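Local coordinates for protein SusD homolog (Bacteroides thetaiotaomicron VPI-5482, PDB 3IHV) that probably binds glycans at the outer membrane surface, as SusD-family proteins do when they assist carbohydrate uptake, at residues E76-W81 / P517-D522; Y154-P159 / I527-N532; R313-D318 / R429-P434. All blocks are in the same frame, centred on the assembly; numbering follows the deposited sequence.

Contact 1: residues E76-W81 / P517-D522; sequences EVQQTW and PIPQRD. With EDO (1,2-ethanediol), chain I; EDO (1,2-ethanediol), chain J.
The start of helix 75-101, one of the long helices of the SusD fold, packs against the turn into the short helix 520-525, with Pro519, at the N-cap position of that helix, lodged against Gln78 and Trp81. The proline ring crosses both side chains at about a right angle. Its CB lies 3.8 Å from Gln78 CB, while its CG reaches Trp81 CB at 3.6 Å. Pro519 CD sits over one face of the indole, 4.0 Å from the centroid of the five-membered ring and 25° off the normal, a CH-pi contact displaced toward the rim. Trp81 has its CG anti to the backbone N (chi1 172°), which swings the indole out across the proline. Farther along the ring, CZ3 meets Ile518 CD1 at 4.0 Å. A turn earlier, Val77 CG1 fills in between the rings of Pro517 and Pro519. The pyrrole side of the indole is polar: the carboxylate of Asp522 slides past it, the two planes 47° apart, and OD2 lies 3.5 Å from Trp81 CD1. Asp522 OD1 pairs with Arg521 NH1 of its own segment (3.2 Å), a salt bridge, and accepts from an ethanediol. A second ethanediol, also probably from the crystallisation liquor, accepts a weak bond from Trp81 NE1. Phe135 meets the indole edge-to-face from helix 107-135. The contact is largely apolar, the prolines and Ile518 packing on Val77, Gln78 and Trp81; as Asp522 OD2 is buried without a partner in the model, the carboxylate is probably held mainly through OD1.

Contact 2: residues Y154-P159 / I527-N532; sequences YVQSAP and IQFNQN
Gln156 OE1 accepts two hydrogen bonds, from the backbone N of Asn530 at 2.9 Å and from a water at 3.0 Å that also accepts from Gln156 N and donates to Gln528 O. The contact joins two irregular loops of the SusD fold, one leading into helix 159-176 and the other part of the C-terminal tail, and the glutamine amide engages the tail backbone much as a neighbouring strand would. While OE1 takes the N-H of Asn530 almost straight (172°), with the donor tilted from the amide carbonyl plane, NE2 donates to Asn530 O at 3.0 Å, in the carbonyl plane of the acceptor. Asn137 O is a second acceptor for NE2. These bonds fix the rotation of the amide. Gln156 CG, anti to the carbonyl carbon (chi1 -73°), lies over one face of the Phe529 ring, 4.3 Å from its centroid, and the amide stacks on that ring with the planes 26° apart. With an alanine here, Asn530 N and O would probably lose these partners, and the Phe529 ring its cover from the CG and amide. Tyr154 CB also touches Phe529 CE1 at 3.9 Å. Gln528 NE2 binds Ala152 O, just before the first loop. A second water bridges the backbones, donating to Tyr154 O at 2.7 Å and accepting from Gln528 N at 2.9 Å.

Contact 3: residues R313-D318 / R429-P434; sequences REDVSD and RGYGNP. With EDO (1,2-ethanediol), chain G.
Tyr431 lies along the end of the type I turn Asp315 to Asp318, its ring flat against the backbone there. The residue is the first to leave helical geometry after helix 417-430, and its CB starts 4.2 Å from Ser317 O. Chi1 of -80° places CG anti to the carbonyl carbon, laying the ring over the neighbouring loop. CD2 then meets Ser317, approaching its O at 3.5 Å and its CB slightly farther off. Next round the ring, CE2 faces the backbone N of Asp318 at 3.6 Å, and Asp318 CA stands 3.8 Å above the plane, over the ring centre. CZ and CE1 both touch Asp318 CB, which makes a CH-pi contact 27° off the normal. At the tip, Tyr431 OH rests 3.4 Å from Asp315 CB. The hydroxyl donates to a water, which in turn donates to Asp315 OD2 and, at 2.7 Å, to Asp318 OD2. That one water thus ties the phenol to two carboxylates across the turn. The strongest polar partner of Asp318 is Arg320, by a salt bridge to OD2; Trp312 NE1 also bonds OD2, so the negative charge is probably well compensated. A second water, donating to Ser317 O and Tyr431 O, links the two backbones at the other end of the ring. Gly432, with positive phi, is the C-prime residue of the Schellman motif that ends the helix and sends the chain away. The contact therefore sets the C-terminal end of helix 417-430 against the loop between helices 306-313 and 320-324; Gly430 shares a backbone hydrogen bond with Ile319, and Arg429 reaches by salt bridge to Glu462 of helix 448-463 and to Glu258, just before strand 259-263.

In the fold
Contacts 1 and 2 are neighbours, with centres 13 Å apart, because residues 517-522 and 527-532 belong to one C-terminal tail that runs from helix 75-101 to the loop before helix 159-176. They meet directly: Gln531 OE1 probably accepts a hydrogen bond from Ile518 N at 2.8 Å, and Ile518 CG1 packs 3.8 Å from Gln156 NE2. The tail thus brings the C-terminal end back onto the N-terminal helical part. Contact 3 joins residues that fall between these partners in sequence and lies on the opposite side of the chain's centre, its own centre about 42 Å from that of contact 1 and 47 Å from that of contact 2. None of the three supplies a ligand to either bound sodium ion.

Contact 1: residues E76-W81 / P517-D522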
loop_
_atom_site.group_PDB
_atom_site.type_symbol
_atom_site.label_atom_id
_atom_site.label_comp_id
_atom_site.label_asym_id
_atom_site.label_seq_id
_atom_site.Cartn_x
_atom_site.Cartn_y
_atom_site.Cartn_z
ATOM N N GLU A 76 9.958 -12.089 9.813
ATOM C CA GLU A 76 9.540 -11.129 8.806
ATOM C C GLU A 76 9.444 -9.709 9.345
ATOM O O GLU A 76 9.776 -8.753 8.636
ATOM C CB GLU A 76 8.194 -11.520 8.179
ATOM C CG GLU A 76 8.202 -12.834 7.396
ATOM C CD GLU A 76 8.034 -14.095 8.242
ATOM O OE1 GLU A 76 8.095 -14.032 9.492
ATOM O OE2 GLU A 76 7.836 -15.167 7.617
ATOM N N VAL A 77 9.003 -9.590 10.599
ATOM C CA VAL A 77 8.869 -8.320 11.260
ATOM C C VAL A 77 10.250 -7.682 11.411
ATOM O O VAL A 77 10.441 -6.515 11.056
ATOM C CB VAL A 77 8.171 -8.465 12.601
ATOM C CG1 VAL A 77 8.129 -7.116 13.321
ATOM C CG2 VAL A 77 6.729 -9.047 12.389
ATOM N N GLN A 78 11.215 -8.455 11.917
ATOM C CA GLN A 78 12.581 -7.954 12.029
ATOM C C GLN A 78 13.139 -7.569 10.653
ATOM O O GLN A 78 13.848 -6.552 10.522
ATOM C CB GLN A 78 13.493 -8.973 12.711
ATOM C CG GLN A 78 14.913 -8.436 13.027
ATOM C CD GLN A 78 15.885 -8.499 11.851
ATOM O OE1 GLN A 78 16.884 -7.765 11.803
ATOM N NE2 GLN A 78 15.614 -9.386 10.918
ATOM N N GLN A 79 12.836 -8.337 9.623
ATOM C CA GLN A 79 13.368 -8.031 8.300
ATOM C C GLN A 79 12.865 -6.696 7.734
ATOM O O GLN A 79 13.619 -5.957 7.096
ATOM C CB GLN A 79 13.034 -9.169 7.336
ATOM C CG GLN A 79 13.820 -10.451 7.643
ATOM C CD GLN A 79 13.351 -11.658 6.841
ATOM O OE1 GLN A 79 12.235 -11.698 6.340
ATOM N NE2 GLN A 79 14.223 -12.660 6.727
ATOM N N THR A 80 11.586 -6.391 7.973
ATOM C CA THR A 80 11.025 -5.127 7.507
ATOM C C THR A 80 11.603 -3.959 8.307
ATOM O O THR A 80 11.975 -2.930 7.725
ATOM C CB THR A 80 9.512 -5.140 7.516
ATOM O OG1 THR A 80 9.045 -6.075 6.544
ATOM C CG2 THR A 80 8.962 -3.772 7.185
ATOM N N TRP A 81 11.719 -4.138 9.626
ATOM C CA TRP A 81 12.326 -3.111 10.466
ATOM C C TRP A 81 13.724 -2.796 9.915
ATOM O O TRP A 81 14.059 -1.630 9.691
ATOM C CB TRP A 81 12.367 -3.582 11.917
ATOM C CG TRP A 81 13.119 -2.766 12.906
ATOM C CD1 TRP A 81 14.448 -2.853 13.216
ATOM C CD2 TRP A 81 12.549 -1.830 13.823
ATOM N NE1 TRP A 81 14.745 -1.991 14.259
ATOM C CE2 TRP A 81 13.590 -1.359 14.651
ATOM C CE3 TRP A 81 11.262 -1.348 14.021
ATOM C CZ2 TRP A 81 13.376 -0.429 15.643
ATOM C CZ3 TRP A 81 11.045 -0.406 15.027
ATOM C CH2 TRP A 81 12.096 0.025 15.824
ATOM N N PRO A 517 5.147 -5.568 16.995
ATOM C CA PRO A 517 6.095 -5.439 18.076
ATOM C C PRO A 517 7.407 -4.851 17.575
ATOM O O PRO A 517 7.738 -4.983 16.395
ATOM C CB PRO A 517 6.358 -6.896 18.485
ATOM C CG PRO A 517 6.178 -7.689 17.161
ATOM C CD PRO A 517 5.055 -6.945 16.479
ATOM N N ILE A 518 8.170 -4.267 18.483
ATOM C CA ILE A 518 9.530 -3.872 18.170
ATOM C C ILE A 518 10.220 -5.245 18.066
ATOM O O ILE A 518 9.994 -6.084 18.914
ATOM C CB ILE A 518 10.158 -3.078 19.312
ATOM C CG1 ILE A 518 9.310 -1.831 19.629
ATOM C CG2 ILE A 518 11.606 -2.736 18.968
ATOM C CD1 ILE A 518 9.014 -0.890 18.472
ATOM N N PRO A 519 10.992 -5.504 17.000
ATOM C CA PRO A 519 11.576 -6.852 16.890
ATOM C C PRO A 519 12.383 -7.265 18.115
ATOM O O PRO A 519 13.139 -6.469 18.690
ATOM C CB PRO A 519 12.452 -6.772 15.638
ATOM C CG PRO A 519 11.891 -5.641 14.839
ATOM C CD PRO A 519 11.346 -4.653 15.850
ATOM N N GLN A 520 12.222 -8.507 18.518
ATOM C CA GLN A 520 12.911 -8.977 19.708
ATOM C C GLN A 520 14.420 -8.815 19.600
ATOM O O GLN A 520 15.071 -8.477 20.570
ATOM C CB GLN A 520 12.580 -10.440 19.979
ATOM C CG GLN A 520 13.057 -10.905 21.346
ATOM C CD GLN A 520 12.365 -10.145 22.468
ATOM O OE1 GLN A 520 11.149 -9.986 22.461
ATOM N NE2 GLN A 520 13.159 -9.665 23.451
ATOM N N ARG A 521 14.980 -9.076 18.421
ATOM C CA ARG A 521 16.415 -8.933 18.220
ATOM C C ARG A 521 16.869 -7.534 18.593
ATOM O O ARG A 521 17.895 -7.371 19.226
ATOM C CB ARG A 521 16.804 -9.185 16.767
ATOM C CG ARG A 521 18.327 -8.990 16.500
ATOM C CD ARG A 521 18.666 -8.869 14.994
ATOM N NE ARG A 521 20.004 -8.274 14.762
ATOM C CZ ARG A 521 20.272 -6.980 14.513
ATOM N NH1 ARG A 521 19.322 -6.039 14.441
ATOM N NH2 ARG A 521 21.538 -6.613 14.321
ATOM N N ASP A 522 16.100 -6.527 18.188
ATOM C CA ASP A 522 16.431 -5.136 18.497
ATOM C C ASP A 522 16.185 -4.775 19.941
ATOM O O ASP A 522 16.981 -4.061 20.549
ATOM C CB ASP A 522 15.728 -4.198 17.507
ATOM C CG ASP A 522 16.108 -4.522 16.078
ATOM O OD1 ASP A 522 17.158 -4.027 15.622
ATOM O OD2 ASP A 522 15.476 -5.369 15.441
HETATM C C1 EDO I . 18.205 0.558 14.859
HETATM O O1 EDO I . 18.292 -0.214 13.681
HETATM C C2 EDO I . 16.822 0.462 15.417
HETATM O O2 EDO I . 16.718 -0.672 16.296
HETATM C C1 EDO J . 20.103 -2.682 17.085
HETATM O O1 EDO J . 18.851 -2.248 16.527
HETATM C C2 EDO J . 21.147 -2.797 15.998
HETATM O O2 EDO J . 21.125 -1.614 15.208
#

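Contact 2: residues Y154-P159 / I527-N532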
loop_
_atom_site.group_PDB
_atom_site.type_symbol
_atom_site.label_atom_id
_atom_site.label_comp_id
_atom_site.label_asym_id
_atom_site.label_seq_id
_atom_site.Cartn_x
_atom_site.Cartn_y
_atom_site.Cartn_z
ATOM N N TYR A 154 20.730 4.149 21.616
ATOM C CA TYR A 154 19.488 4.344 20.874
ATOM C C TYR A 154 18.273 4.496 21.760
ATOM O O TYR A 154 18.072 3.745 22.686
ATOM C CB TYR A 154 19.224 3.205 19.901
ATOM C CG TYR A 154 20.244 3.065 18.803
ATOM C CD1 TYR A 154 20.975 4.163 18.345
ATOM C CD2 TYR A 154 20.432 1.845 18.180
ATOM C CE1 TYR A 154 21.887 4.023 17.309
ATOM C CE2 TYR A 154 21.329 1.701 17.136
ATOM C CZ TYR A 154 22.054 2.781 16.717
ATOM O OH TYR A 154 22.933 2.626 15.693
ATOM N N VAL A 155 17.474 5.502 21.446
ATOM C CA VAL A 155 16.245 5.738 22.169
ATOM C C VAL A 155 15.118 5.951 21.176
ATOM O O VAL A 155 15.319 6.491 20.064
ATOM C CB VAL A 155 16.323 6.944 23.115
ATOM C CG1 VAL A 155 17.362 6.703 24.212
ATOM C CG2 VAL A 155 16.614 8.221 22.360
ATOM N N GLN A 156 13.942 5.500 21.569
ATOM C CA GLN A 156 12.745 5.672 20.774
ATOM C C GLN A 156 12.263 7.100 20.922
ATOM O O GLN A 156 12.292 7.642 22.018
ATOM C CB GLN A 156 11.689 4.691 21.277
ATOM C CG GLN A 156 12.007 3.263 20.874
ATOM C CD GLN A 156 11.342 2.257 21.789
ATOM O OE1 GLN A 156 11.573 2.256 23.006
ATOM N NE2 GLN A 156 10.512 1.385 21.209
ATOM N N SER A 157 11.850 7.716 19.817
ATOM C CA SER A 157 11.296 9.070 19.856
ATOM C C SER A 157 9.775 9.030 19.992
ATOM O O SER A 157 9.142 8.082 19.568
ATOM C CB SER A 157 11.673 9.841 18.580
ATOM O OG SER A 157 13.010 10.326 18.702
ATOM N N ALA A 158 9.211 10.081 20.564
ATOM C CA ALA A 158 7.762 10.269 20.581
ATOM C C ALA A 158 7.269 10.249 19.114
ATOM O O ALA A 158 7.913 10.833 18.232
ATOM C CB ALA A 158 7.410 11.621 21.254
ATOM N N PRO A 159 6.140 9.595 18.835
ATOM C CA PRO A 159 5.681 9.538 17.454
ATOM C C PRO A 159 5.483 10.930 16.833
ATOM O O PRO A 159 5.674 11.092 15.638
ATOM C CB PRO A 159 4.357 8.778 17.539
ATOM C CG PRO A 159 4.009 8.739 18.981
ATOM C CD PRO A 159 5.275 8.798 19.727
ATOM N N ILE A 527 19.189 -1.569 25.105
ATOM C CA ILE A 527 18.777 -1.616 26.492
ATOM C C ILE A 527 17.786 -0.513 26.902
ATOM O O ILE A 527 17.081 -0.696 27.888
ATOM C CB ILE A 527 20.013 -1.626 27.419
ATOM C CG1 ILE A 527 19.681 -2.172 28.814
ATOM C CG2 ILE A 527 20.649 -0.218 27.459
ATOM C CD1 ILE A 527 20.946 -2.509 29.659
ATOM N N GLN A 528 17.710 0.600 26.173
ATOM C CA GLN A 528 16.756 1.667 26.542
ATOM C C GLN A 528 15.382 1.481 25.891
ATOM O O GLN A 528 14.471 2.244 26.182
ATOM C CB GLN A 528 17.284 3.047 26.148
ATOM C CG GLN A 528 18.625 3.382 26.818
ATOM C CD GLN A 528 18.947 4.852 26.698
ATOM O OE1 GLN A 528 18.256 5.686 27.282
ATOM N NE2 GLN A 528 20.008 5.182 25.955
ATOM N N PHE A 529 15.222 0.502 25.002
ATOM C CA PHE A 529 13.929 0.332 24.324
ATOM C C PHE A 529 12.876 -0.230 25.246
ATOM O O PHE A 529 13.189 -1.009 26.147
ATOM C CB PHE A 529 14.053 -0.678 23.176
ATOM C CG PHE A 529 14.600 -0.129 21.894
ATOM C CD1 PHE A 529 15.208 1.129 21.820
ATOM C CD2 PHE A 529 14.547 -0.923 20.736
ATOM C CE1 PHE A 529 15.721 1.582 20.646
ATOM C CE2 PHE A 529 15.062 -0.448 19.537
ATOM C CZ PHE A 529 15.660 0.805 19.510
ATOM N N ASN A 530 11.633 0.172 24.967
ATOM C CA ASN A 530 10.433 -0.375 25.572
ATOM C C ASN A 530 9.659 -1.056 24.443
ATOM O O ASN A 530 9.536 -0.524 23.329
ATOM C CB ASN A 530 9.563 0.723 26.179
ATOM C CG ASN A 530 10.122 1.264 27.486
ATOM O OD1 ASN A 530 10.711 0.522 28.297
ATOM N ND2 ASN A 530 9.869 2.551 27.741
ATOM N N GLN A 531 9.160 -2.254 24.737
ATOM C CA GLN A 531 8.321 -2.994 23.830
ATOM C C GLN A 531 6.926 -2.330 23.785
ATOM O O GLN A 531 6.512 -1.686 24.733
ATOM C CB GLN A 531 8.229 -4.465 24.270
ATOM C CG GLN A 531 7.379 -5.351 23.355
ATOM C CD GLN A 531 7.820 -5.304 21.914
ATOM O OE1 GLN A 531 7.302 -4.490 21.131
ATOM N NE2 GLN A 531 8.810 -6.107 21.563
ATOM N N ASN A 532 6.246 -2.490 22.667
ATOM C CA ASN A 532 4.917 -1.923 22.469
ATOM C C ASN A 532 3.863 -2.542 23.388
ATOM O O ASN A 532 4.029 -3.651 23.860
ATOM C CB ASN A 532 4.525 -2.043 20.989
ATOM C CG ASN A 532 5.278 -1.071 20.120
ATOM O OD1 ASN A 532 5.640 0.021 20.580
ATOM N ND2 ASN A 532 5.531 -1.453 18.877
HETATM O O HOH W 1 19.116 1.442 23.727
HETATM O O HOH W 2 13.608 4.164 24.106
#

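Contact 3: residues R313-D318 / R429-P434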
loop_
_atom_site.group_PDB
_atom_site.type_symbol
_atom_site.label_atom_id
_atom_site.label_comp_id
_atom_site.label_asym_id
_atom_site.label_seq_id
_atom_site.Cartn_x
_atom_site.Cartn_y
_atom_site.Cartn_z
ATOM N N ARG A 313 -22.107 -6.368 -3.702
ATOM C CA ARG A 313 -23.047 -6.835 -4.712
ATOM C C ARG A 313 -24.383 -6.068 -4.745
ATOM O O ARG A 313 -25.068 -6.103 -5.765
ATOM C CB ARG A 313 -23.304 -8.335 -4.608
ATOM C CG ARG A 313 -22.102 -9.145 -5.033
ATOM C CD ARG A 313 -22.362 -10.641 -5.012
ATOM N NE ARG A 313 -21.283 -11.348 -5.719
ATOM C CZ ARG A 313 -21.240 -12.659 -5.901
ATOM N NH1 ARG A 313 -22.227 -13.434 -5.464
ATOM N NH2 ARG A 313 -20.225 -13.203 -6.568
ATOM N N GLU A 314 -24.744 -5.430 -3.642
ATOM C CA GLU A 314 -25.941 -4.600 -3.614
ATOM C C GLU A 314 -25.850 -3.383 -4.565
ATOM O O GLU A 314 -26.856 -2.976 -5.114
ATOM C CB GLU A 314 -26.216 -4.137 -2.173
ATOM C CG GLU A 314 -26.599 -5.278 -1.238
ATOM C CD GLU A 314 -27.904 -6.007 -1.673
ATOM O OE1 GLU A 314 -28.986 -5.360 -1.753
ATOM O OE2 GLU A 314 -27.853 -7.225 -1.955
ATOM N N ASP A 315 -24.658 -2.821 -4.749
ATOM C CA ASP A 315 -24.420 -1.655 -5.646
ATOM C C ASP A 315 -24.100 -2.153 -7.049
ATOM O O ASP A 315 -22.945 -2.114 -7.529
ATOM C CB ASP A 315 -23.246 -0.840 -5.121
ATOM C CG ASP A 315 -23.525 -0.222 -3.755
ATOM O OD1 ASP A 315 -24.702 -0.250 -3.375
ATOM O OD2 ASP A 315 -22.589 0.301 -3.122
ATOM N N VAL A 316 -25.149 -2.628 -7.710
ATOM C CA VAL A 316 -24.993 -3.351 -8.943
ATOM C C VAL A 316 -24.150 -2.684 -10.017
ATOM O O VAL A 316 -23.275 -3.323 -10.614
ATOM C CB VAL A 316 -26.399 -3.768 -9.494
ATOM C CG1 VAL A 316 -26.282 -4.364 -10.880
ATOM C CG2 VAL A 316 -27.058 -4.788 -8.511
ATOM N N SER A 317 -24.376 -1.402 -10.233
ATOM C CA SER A 317 -23.735 -0.678 -11.320
ATOM C C SER A 317 -22.304 -0.257 -11.048
ATOM O O SER A 317 -21.669 0.309 -11.918
ATOM C CB SER A 317 -24.588 0.530 -11.704
ATOM O OG SER A 317 -25.877 0.090 -12.094
ATOM N N ASP A 318 -21.788 -0.528 -9.856
ATOM C CA ASP A 318 -20.394 -0.207 -9.537
ATOM C C ASP A 318 -19.501 -1.197 -10.282
ATOM O O ASP A 318 -19.446 -2.398 -9.918
ATOM C CB ASP A 318 -20.203 -0.319 -8.032
ATOM C CG ASP A 318 -18.847 0.134 -7.577
ATOM O OD1 ASP A 318 -17.882 0.095 -8.386
ATOM O OD2 ASP A 318 -18.740 0.485 -6.379
ATOM N N ARG A 429 -16.264 7.750 -11.614
ATOM C CA ARG A 429 -15.338 6.930 -12.372
ATOM C C ARG A 429 -15.641 5.444 -12.068
ATOM O O ARG A 429 -15.602 4.599 -12.985
ATOM C CB ARG A 429 -13.891 7.322 -12.026
ATOM C CG ARG A 429 -12.834 6.778 -12.946
ATOM C CD ARG A 429 -12.358 5.395 -12.558
ATOM N NE ARG A 429 -11.631 5.399 -11.317
ATOM C CZ ARG A 429 -10.327 5.623 -11.179
ATOM N NH1 ARG A 429 -9.553 5.901 -12.234
ATOM N NH2 ARG A 429 -9.786 5.549 -9.976
ATOM N N GLY A 430 -15.904 5.148 -10.795
ATOM C CA GLY A 430 -16.182 3.777 -10.339
ATOM C C GLY A 430 -17.448 3.173 -10.913
ATOM O O GLY A 430 -17.591 1.943 -10.953
ATOM N N TYR A 431 -18.363 4.027 -11.387
ATOM C CA TYR A 431 -19.581 3.589 -12.069
ATOM C C TYR A 431 -19.483 3.694 -13.592
ATOM O O TYR A 431 -20.496 3.588 -14.307
ATOM C CB TYR A 431 -20.781 4.354 -11.526
ATOM C CG TYR A 431 -21.293 3.786 -10.203
ATOM C CD1 TYR A 431 -20.534 3.837 -9.046
ATOM C CD2 TYR A 431 -22.565 3.208 -10.121
ATOM C CE1 TYR A 431 -21.004 3.303 -7.841
ATOM C CE2 TYR A 431 -23.033 2.682 -8.937
ATOM C CZ TYR A 431 -22.261 2.734 -7.803
ATOM O OH TYR A 431 -22.730 2.223 -6.617
ATOM N N GLY A 432 -18.271 3.917 -14.094
ATOM C CA GLY A 432 -18.045 3.997 -15.542
ATOM C C GLY A 432 -18.470 5.312 -16.175
ATOM O O GLY A 432 -18.806 5.360 -17.361
ATOM N N ASN A 433 -18.412 6.386 -15.399
ATOM C CA ASN A 433 -18.701 7.742 -15.897
ATOM C C ASN A 433 -20.092 7.817 -16.529
ATOM O O ASN A 433 -20.220 8.138 -17.718
ATOM C CB ASN A 433 -17.611 8.139 -16.900
ATOM C CG ASN A 433 -16.252 7.823 -16.389
ATOM O OD1 ASN A 433 -15.841 8.383 -15.391
ATOM N ND2 ASN A 433 -15.535 6.906 -17.060
ATOM N N PRO A 434 -21.134 7.508 -15.733
ATOM C CA PRO A 434 -22.518 7.561 -16.214
ATOM C C PRO A 434 -22.897 8.963 -16.611
ATOM O O PRO A 434 -22.433 9.923 -16.015
ATOM C CB PRO A 434 -23.340 7.145 -14.984
ATOM C CG PRO A 434 -22.434 7.395 -13.801
ATOM C CD PRO A 434 -21.080 7.075 -14.323
HETATM C C1 EDO G . -17.587 -9.911 -7.164
HETATM O O1 EDO G . -18.951 -9.832 -6.695
HETATM C C2 EDO G . -17.058 -11.318 -7.257
HETATM O O2 EDO G . -17.941 -12.140 -8.021
HETATM O O HOH W 3 -20.677 1.578 -4.800
HETATM O O HOH W 4 -22.212 1.244 -14.305
#